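Local coordinates for protein Myo-inositol dehydrogenase (PDB 3EUW) that probably catalyses the NAD+-dependent oxidation of myo-inositol, working as a tetrameric oxidoreductase of the Gfo/Idh/MocA family, at residues E110-G113 with D114-K118; A157-K161 with D162-G166; C233-Y237 with D238-E242. One frame throughout, in Å; residues are numbered along the deposited sequence.

Interaction 1: residues E110-G113 with D114-K118; sequences EKIG and DGASK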
loop_
_atom_site.group_PDB
_atom_site.type_symbol
_atom_site.label_atom_id
_atom_site.label_comp_id
_atom_site.label_asym_id
_atom_site.label_seq_id
_atom_site.Cartn_x
_atom_site.Cartn_y
_atom_site.Cartn_z
ATOM N N GLU A 110 -37.996 -20.638 -24.188
ATOM C CA GLU A 110 -38.807 -21.656 -24.838
ATOM C C GLU A 110 -38.866 -21.462 -26.354
ATOM O O GLU A 110 -38.672 -22.404 -27.118
ATOM C CB GLU A 110 -40.221 -21.643 -24.254
ATOM C CG GLU A 110 -40.404 -22.547 -23.046
ATOM C CD GLU A 110 -41.510 -22.073 -22.115
ATOM O OE1 GLU A 110 -42.523 -21.529 -22.611
ATOM O OE2 GLU A 110 -41.369 -22.257 -20.884
ATOM N N LYS A 111 -39.122 -20.236 -26.793
ATOM C CA LYS A 111 -39.206 -19.965 -28.217
ATOM C C LYS A 111 -37.912 -20.295 -28.958
ATOM O O LYS A 111 -37.941 -20.939 -30.005
ATOM C CB LYS A 111 -39.582 -18.500 -28.461
ATOM C CG LYS A 111 -39.808 -18.171 -29.931
ATOM C CD LYS A 111 -40.334 -16.754 -30.141
ATOM C CE LYS A 111 -41.742 -16.579 -29.581
ATOM N NZ LYS A 111 -42.291 -15.214 -29.850
ATOM N N ILE A 112 -36.779 -19.872 -28.411
ATOM C CA ILE A 112 -35.494 -20.113 -29.058
ATOM C C ILE A 112 -34.945 -21.525 -28.859
ATOM O O ILE A 112 -34.157 -22.011 -29.671
ATOM C CB ILE A 112 -34.433 -19.096 -28.576
ATOM C CG1 ILE A 112 -34.115 -19.326 -27.101
ATOM C CG2 ILE A 112 -34.950 -17.681 -28.758
ATOM C CD1 ILE A 112 -33.030 -18.423 -26.576
ATOM N N GLY A 113 -35.354 -22.180 -27.779
ATOM C CA GLY A 113 -34.880 -23.527 -27.512
ATOM C C GLY A 113 -33.366 -23.688 -27.559
ATOM O O GLY A 113 -32.638 -23.046 -26.801
ATOM N N ASP A 114 -32.893 -24.554 -28.452
ATOM C CA ASP A 114 -31.464 -24.817 -28.600
ATOM C C ASP A 114 -30.690 -23.607 -29.126
ATOM O O ASP A 114 -29.459 -23.569 -29.057
ATOM C CB ASP A 114 -31.256 -26.024 -29.519
ATOM C CG ASP A 114 -31.721 -27.327 -28.882
ATOM O OD1 ASP A 114 -31.016 -27.833 -27.978
ATOM O OD2 ASP A 114 -32.793 -27.840 -29.276
ATOM N N GLY A 115 -31.412 -22.622 -29.649
ATOM C CA GLY A 115 -30.763 -21.426 -30.149
ATOM C C GLY A 115 -30.100 -20.623 -29.035
ATOM O O GLY A 115 -29.252 -19.764 -29.293
ATOM N N ALA A 116 -30.478 -20.911 -27.792
ATOM C CA ALA A 116 -29.923 -20.212 -26.635
ATOM C C ALA A 116 -28.403 -20.340 -26.549
ATOM O O ALA A 116 -27.736 -19.481 -25.984
ATOM C CB ALA A 116 -30.558 -20.738 -25.356
ATOM N N SER A 117 -27.862 -21.408 -27.121
ATOM C CA SER A 117 -26.422 -21.640 -27.093
ATOM C C SER A 117 -25.634 -20.598 -27.887
ATOM O O SER A 117 -24.411 -20.547 -27.798
ATOM C CB SER A 117 -26.099 -23.042 -27.631
ATOM O OG SER A 117 -26.404 -23.161 -29.015
ATOM N N LYS A 118 -26.332 -19.779 -28.665
ATOM C CA LYS A 118 -25.670 -18.746 -29.459
ATOM C C LYS A 118 -25.700 -17.401 -28.739
ATOM O O LYS A 118 -25.331 -16.366 -29.297
ATOM C CB LYS A 118 -26.328 -18.626 -30.836
ATOM C CG LYS A 118 -25.958 -19.764 -31.782
ATOM C CD LYS A 118 -26.625 -19.607 -33.146
ATOM C CE LYS A 118 -26.190 -20.712 -34.118
ATOM N NZ LYS A 118 -24.738 -20.613 -34.473
#
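Ile112 and Ala116 meet across the C-terminal end of helix 102-112, and the isoleucine shows how a side chain can follow its backbone round a turn. From CB, the CG1 branch sets off between the backbone N and the carbonyl carbon (chi1 67°), which directs it along the chain toward the next turn; CG1 passes 4.0 Å from Ala116 N. The extended second torsion then carries CD1 onward to Ala116, where it lies 3.6 Å from CA and equally far from CB. Phe307 touches both residues, while Thr83 and Val86 of helix 78-87 also pack on Ile112, so the apolar pair belongs to a wider seam.

The backbone keeps this pair together. Gly115 N donates to Ile112 O at 2.8 Å, and Ala116 N donates to Gly113 O at 3.2 Å. Gly113 has positive phi (51°) where the helix gives out. Further along, Ser117 OG bonds to Asp114 O at 3.1 Å, approaching almost end-on to the carbonyl. Ile112 to Gly115 form a type II' beta turn leading into a 3-10 segment, here joining a helix of the Rossmann domain to its edge strand 119-121.

Interaction 2: residues A157-K161 with D162-G166; sequences APAPK and DYIAG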
loop_
_atom_site.group_PDB
_atom_site.type_symbol
_atom_site.label_atom_id
_atom_site.label_comp_id
_atom_site.label_asym_id
_atom_site.label_seq_id
_atom_site.Cartn_x
_atom_site.Cartn_y
_atom_site.Cartn_z
ATOM N N ALA A 157 -22.792 7.454 -7.709
ATOM C CA ALA A 157 -24.053 8.147 -7.401
ATOM C C ALA A 157 -25.255 7.463 -8.045
ATOM O O ALA A 157 -25.100 6.617 -8.920
ATOM C CB ALA A 157 -23.984 9.614 -7.875
ATOM N N PRO A 158 -26.474 7.808 -7.606
ATOM C CA PRO A 158 -27.659 7.185 -8.202
ATOM C C PRO A 158 -27.786 7.596 -9.669
ATOM O O PRO A 158 -27.382 8.695 -10.053
ATOM C CB PRO A 158 -28.809 7.753 -7.367
ATOM C CG PRO A 158 -28.164 8.033 -6.036
ATOM C CD PRO A 158 -26.840 8.625 -6.437
ATOM N N ALA A 159 -28.342 6.713 -10.489
ATOM C CA ALA A 159 -28.539 7.021 -11.901
ATOM C C ALA A 159 -29.648 8.081 -11.989
ATOM O O ALA A 159 -30.224 8.473 -10.969
ATOM C CB ALA A 159 -28.946 5.756 -12.653
ATOM N N PRO A 160 -29.948 8.571 -13.201
ATOM C CA PRO A 160 -31.004 9.583 -13.322
ATOM C C PRO A 160 -32.366 8.981 -12.986
ATOM O O PRO A 160 -32.580 7.782 -13.152
ATOM C CB PRO A 160 -30.901 10.018 -14.781
ATOM C CG PRO A 160 -29.450 9.806 -15.089
ATOM C CD PRO A 160 -29.181 8.464 -14.454
ATOM N N LYS A 161 -33.285 9.812 -12.515
ATOM C CA LYS A 161 -34.614 9.341 -12.140
ATOM C C LYS A 161 -35.274 8.398 -13.155
ATOM O O LYS A 161 -35.683 7.292 -12.796
ATOM C CB LYS A 161 -35.524 10.540 -11.854
ATOM C CG LYS A 161 -36.945 10.168 -11.442
ATOM C CD LYS A 161 -37.736 11.370 -10.936
ATOM C CE LYS A 161 -37.167 11.882 -9.613
ATOM N NZ LYS A 161 -38.058 12.886 -8.952
ATOM N N ASP A 162 -35.374 8.818 -14.416
ATOM C CA ASP A 162 -36.006 7.977 -15.434
ATOM C C ASP A 162 -35.384 6.581 -15.526
ATOM O O ASP A 162 -36.071 5.610 -15.846
ATOM C CB ASP A 162 -35.948 8.651 -16.810
ATOM C CG ASP A 162 -36.587 10.032 -16.814
ATOM O OD1 ASP A 162 -37.589 10.234 -16.087
ATOM O OD2 ASP A 162 -36.094 10.913 -17.552
ATOM N N TYR A 163 -34.085 6.478 -15.257
ATOM C CA TYR A 163 -33.420 5.184 -15.308
ATOM C C TYR A 163 -33.832 4.372 -14.085
ATOM O O TYR A 163 -34.178 3.203 -14.191
ATOM C CB TYR A 163 -31.897 5.339 -15.328
ATOM C CG TYR A 163 -31.184 4.015 -15.485
ATOM C CD1 TYR A 163 -30.989 3.448 -16.749
ATOM C CD2 TYR A 163 -30.758 3.295 -14.369
ATOM C CE1 TYR A 163 -30.389 2.198 -16.891
ATOM C CE2 TYR A 163 -30.162 2.048 -14.497
ATOM C CZ TYR A 163 -29.979 1.505 -15.758
ATOM O OH TYR A 163 -29.383 0.274 -15.879
ATOM N N ILE A 164 -33.799 5.005 -12.920
ATOM C CA ILE A 164 -34.187 4.339 -11.687
ATOM C C ILE A 164 -35.603 3.786 -11.820
ATOM O O ILE A 164 -35.866 2.642 -11.455
ATOM C CB ILE A 164 -34.149 5.312 -10.490
ATOM C CG1 ILE A 164 -32.727 5.840 -10.298
ATOM C CG2 ILE A 164 -34.619 4.607 -9.225
ATOM C CD1 ILE A 164 -32.604 6.898 -9.216
ATOM N N ALA A 165 -36.502 4.602 -12.363
ATOM C CA ALA A 165 -37.901 4.220 -12.539
ATOM C C ALA A 165 -38.094 2.851 -13.189
ATOM O O ALA A 165 -38.915 2.059 -12.738
ATOM C CB ALA A 165 -38.630 5.284 -13.351
ATOM N N GLY A 166 -37.345 2.573 -14.247
ATOM C CA GLY A 166 -37.497 1.290 -14.912
ATOM C C GLY A 166 -36.358 0.298 -14.713
ATOM O O GLY A 166 -36.262 -0.674 -15.456
#
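Pro160 O receives two backbone N-H groups at the start of helix 161-166. Ile164 N makes the better bond, 3.0 Å long and close to straight (167°). Tyr163 N is at 2.9 Å from the same oxygen, but its N-H points well aside and the bond is weak. The next carbonyl has a regular helical partner: Ala165 N lies 2.8 Å from Lys161 O.

Around this polar start, the residues leading into the helix fold their apolar atoms against its first turn. The methyl of Ala159 points at the helix, and its CB lies 3.5 Å from Tyr163 CD2, meeting the ring obliquely. With CG of Tyr163 anti to its backbone N (chi1 -176°), CB and the near ring atom CD2 stay beside Ala159, with CB also near Pro160, while the far end of the ring leads away, its hydroxyl bonding to Asp173. Ile164 meets the incoming chain through its CG1 branch. Its CD1 reaches back to 3.3 Å from Ala159 O, and is 4.3 Å from Pro158 CB in a looser apolar contact.

Beyond the two segments, Phe207 packs on Lys161, Ile164 and Ala165, and helix 202-206 meets Pro158 through Ile204 and both Lys161 and Ile164 through Glu203. The entry to the helix is thus covered by a neighbouring part of the same chain, although much of it remains at the surface. The whole is a helix N-terminus with proline at the N-cap, following strand 146-154 in the C-terminal domain of this Gfo/Idh/MocA family protein.

Interaction 3: residues C233-Y237 with D238-E242; sequences CSYGY and DQRLE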
loop_
_atom_site.group_PDB
_atom_site.type_symbol
_atom_site.label_atom_id
_atom_site.label_comp_id
_atom_site.label_asym_id
_atom_site.label_seq_id
_atom_site.Cartn_x
_atom_site.Cartn_y
_atom_site.Cartn_z
ATOM N N CYS A 233 -20.831 6.870 -3.565
ATOM C CA CYS A 233 -19.478 6.651 -3.073
ATOM C C CYS A 233 -18.651 7.878 -3.419
ATOM O O CYS A 233 -18.399 8.157 -4.586
ATOM C CB CYS A 233 -18.883 5.410 -3.738
ATOM S SG CYS A 233 -17.218 4.970 -3.195
ATOM N N SER A 234 -18.213 8.594 -2.392
ATOM C CA SER A 234 -17.479 9.836 -2.581
ATOM C C SER A 234 -16.132 9.752 -3.288
ATOM O O SER A 234 -15.733 10.702 -3.953
ATOM C CB SER A 234 -17.305 10.545 -1.232
ATOM O OG SER A 234 -16.535 9.772 -0.333
ATOM N N TYR A 235 -15.448 8.619 -3.181
ATOM C CA TYR A 235 -14.132 8.492 -3.795
ATOM C C TYR A 235 -14.067 7.788 -5.151
ATOM O O TYR A 235 -12.979 7.549 -5.666
ATOM C CB TYR A 235 -13.185 7.813 -2.808
ATOM C CG TYR A 235 -13.746 6.538 -2.209
ATOM C CD1 TYR A 235 -13.649 5.316 -2.887
ATOM C CD2 TYR A 235 -14.393 6.559 -0.972
ATOM C CE1 TYR A 235 -14.187 4.140 -2.345
ATOM C CE2 TYR A 235 -14.933 5.394 -0.413
ATOM C CZ TYR A 235 -14.829 4.191 -1.105
ATOM O OH TYR A 235 -15.381 3.061 -0.552
ATOM N N GLY A 236 -15.223 7.466 -5.727
ATOM C CA GLY A 236 -15.228 6.808 -7.021
ATOM C C GLY A 236 -16.096 5.569 -7.106
ATOM O O GLY A 236 -17.022 5.392 -6.318
ATOM N N TYR A 237 -15.778 4.707 -8.070
ATOM C CA TYR A 237 -16.513 3.470 -8.327
ATOM C C TYR A 237 -15.839 2.298 -7.596
ATOM O O TYR A 237 -14.957 1.633 -8.136
ATOM C CB TYR A 237 -16.540 3.241 -9.842
ATOM C CG TYR A 237 -17.395 2.096 -10.340
ATOM C CD1 TYR A 237 -18.584 1.748 -9.700
ATOM C CD2 TYR A 237 -17.056 1.417 -11.511
ATOM C CE1 TYR A 237 -19.419 0.758 -10.217
ATOM C CE2 TYR A 237 -17.884 0.424 -12.037
ATOM C CZ TYR A 237 -19.062 0.102 -11.386
ATOM O OH TYR A 237 -19.883 -0.863 -11.909
ATOM N N ASP A 238 -16.280 2.061 -6.364
ATOM C CA ASP A 238 -15.718 1.023 -5.493
ATOM C C ASP A 238 -16.037 -0.384 -5.985
ATOM O O ASP A 238 -17.188 -0.803 -5.976
ATOM C CB ASP A 238 -16.247 1.230 -4.069
ATOM C CG ASP A 238 -15.390 0.553 -3.011
ATOM O OD1 ASP A 238 -14.459 -0.198 -3.375
ATOM O OD2 ASP A 238 -15.658 0.770 -1.811
ATOM N N GLN A 239 -15.012 -1.114 -6.413
ATOM C CA GLN A 239 -15.206 -2.468 -6.925
ATOM C C GLN A 239 -14.156 -3.402 -6.353
ATOM O O GLN A 239 -13.195 -3.747 -7.039
ATOM C CB GLN A 239 -15.088 -2.480 -8.455
ATOM C CG GLN A 239 -16.101 -1.612 -9.198
ATOM C CD GLN A 239 -17.491 -2.222 -9.228
ATOM O OE1 GLN A 239 -18.339 -1.914 -8.390
ATOM N NE2 GLN A 239 -17.726 -3.107 -10.192
ATOM N N ARG A 240 -14.337 -3.810 -5.104
ATOM C CA ARG A 240 -13.387 -4.691 -4.460
ATOM C C ARG A 240 -13.927 -6.103 -4.338
ATOM O O ARG A 240 -15.144 -6.323 -4.282
ATOM C CB ARG A 240 -13.017 -4.145 -3.078
ATOM C CG ARG A 240 -12.113 -2.918 -3.118
ATOM C CD ARG A 240 -11.894 -2.362 -1.713
ATOM N NE ARG A 240 -13.075 -1.659 -1.225
ATOM C CZ ARG A 240 -13.495 -1.667 0.039
ATOM N NH1 ARG A 240 -12.834 -2.367 0.955
ATOM N NH2 ARG A 240 -14.556 -0.948 0.399
ATOM N N LEU A 241 -13.012 -7.059 -4.307
ATOM C CA LEU A 241 -13.385 -8.451 -4.186
ATOM C C LEU A 241 -12.313 -9.177 -3.393
ATOM O O LEU A 241 -11.117 -8.982 -3.617
ATOM C CB LEU A 241 -13.544 -9.087 -5.569
ATOM C CG LEU A 241 -14.007 -10.548 -5.568
ATOM C CD1 LEU A 241 -14.708 -10.867 -6.877
ATOM C CD2 LEU A 241 -12.827 -11.468 -5.340
ATOM N N GLU A 242 -12.755 -10.021 -2.476
ATOM C CA GLU A 242 -11.849 -10.775 -1.638
ATOM C C GLU A 242 -12.281 -12.241 -1.598
ATOM O O GLU A 242 -13.441 -12.541 -1.321
ATOM C CB GLU A 242 -11.877 -10.177 -0.227
ATOM C CG GLU A 242 -11.035 -10.892 0.801
ATOM C CD GLU A 242 -11.261 -10.359 2.215
ATOM O OE1 GLU A 242 -11.405 -9.129 2.393
ATOM O OE2 GLU A 242 -11.289 -11.167 3.156
#
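Tyr235 and Asp238 make the polar part of this contact. The phenol OH donates to Asp238 OD2 at 2.6 Å; the carboxylate carbon lies at the edge of the ring, in its plane, yet the hydroxyl meets the oxygen from above the carboxylate plane, the two flat groups being turned 67° apart. The same oxygen takes Arg240 NH2 at 3.0 Å, while Arg240 NE reaches Asp238 OD1 at 2.9 Å. This is a side-on salt bridge, nearly coplanar with the guanidinium, in which both oxygens use their syn lone pairs and the carboxylate is fixed in rotation. Arg154 adds a salt bridge to OD2 and also donates to the tyrosine hydroxyl, and Asn254 bonds to OD1. Such a buried, multiply bonded carboxylate is probably held in its charged form.

Apolar and stacking contacts form a second group. The Gln239 side chain bends at chi2 (-75°), laying its amide over one face of the Tyr237 ring, with planes 11° apart and CD 3.5 Å from Tyr237 CZ. Closer to the backbone, Gln239 CG makes a CH-pi contact, 3.8 Å from the centroid of that ring and almost on its normal. Cys233 SG packs 4.0 Å from Asp238 CB and also lies over a face of the Tyr235 ring.

Backbone and subunit bonds make up a third group. Asp238 and Arg240 pair with strand 146-154, and Arg240 and Glu242 form salt bridges with Glu242 and Arg240 of the second subunit. The loop after strand 224-230 leads by a type I beta turn, Cys233 to Gly236, into strand 238-245; these two strands flank strand 146-154 in the mixed sheet of the C-terminal domain, with strand 238-245 at a subunit interface.

Interactions 1 and 2 are surface contacts at opposite kinds of helix end, one where a helix stops and one where another begins, and both rely on backbone bonds accompanied by apolar side-chain contacts. Interaction 3 is buried and depends instead on charged and aromatic side chains, in a strand that also meets another subunit. Interaction 1 belongs to the Rossmann domain, its centre 32 Å and 37 Å from the centres of interactions 2 and 3. The latter two share the C-terminal domain and approach to about 5 Å at their nearest atoms without touching; strand 146-154 relates them, leading into residues 157-166 and pairing with strand 238-245.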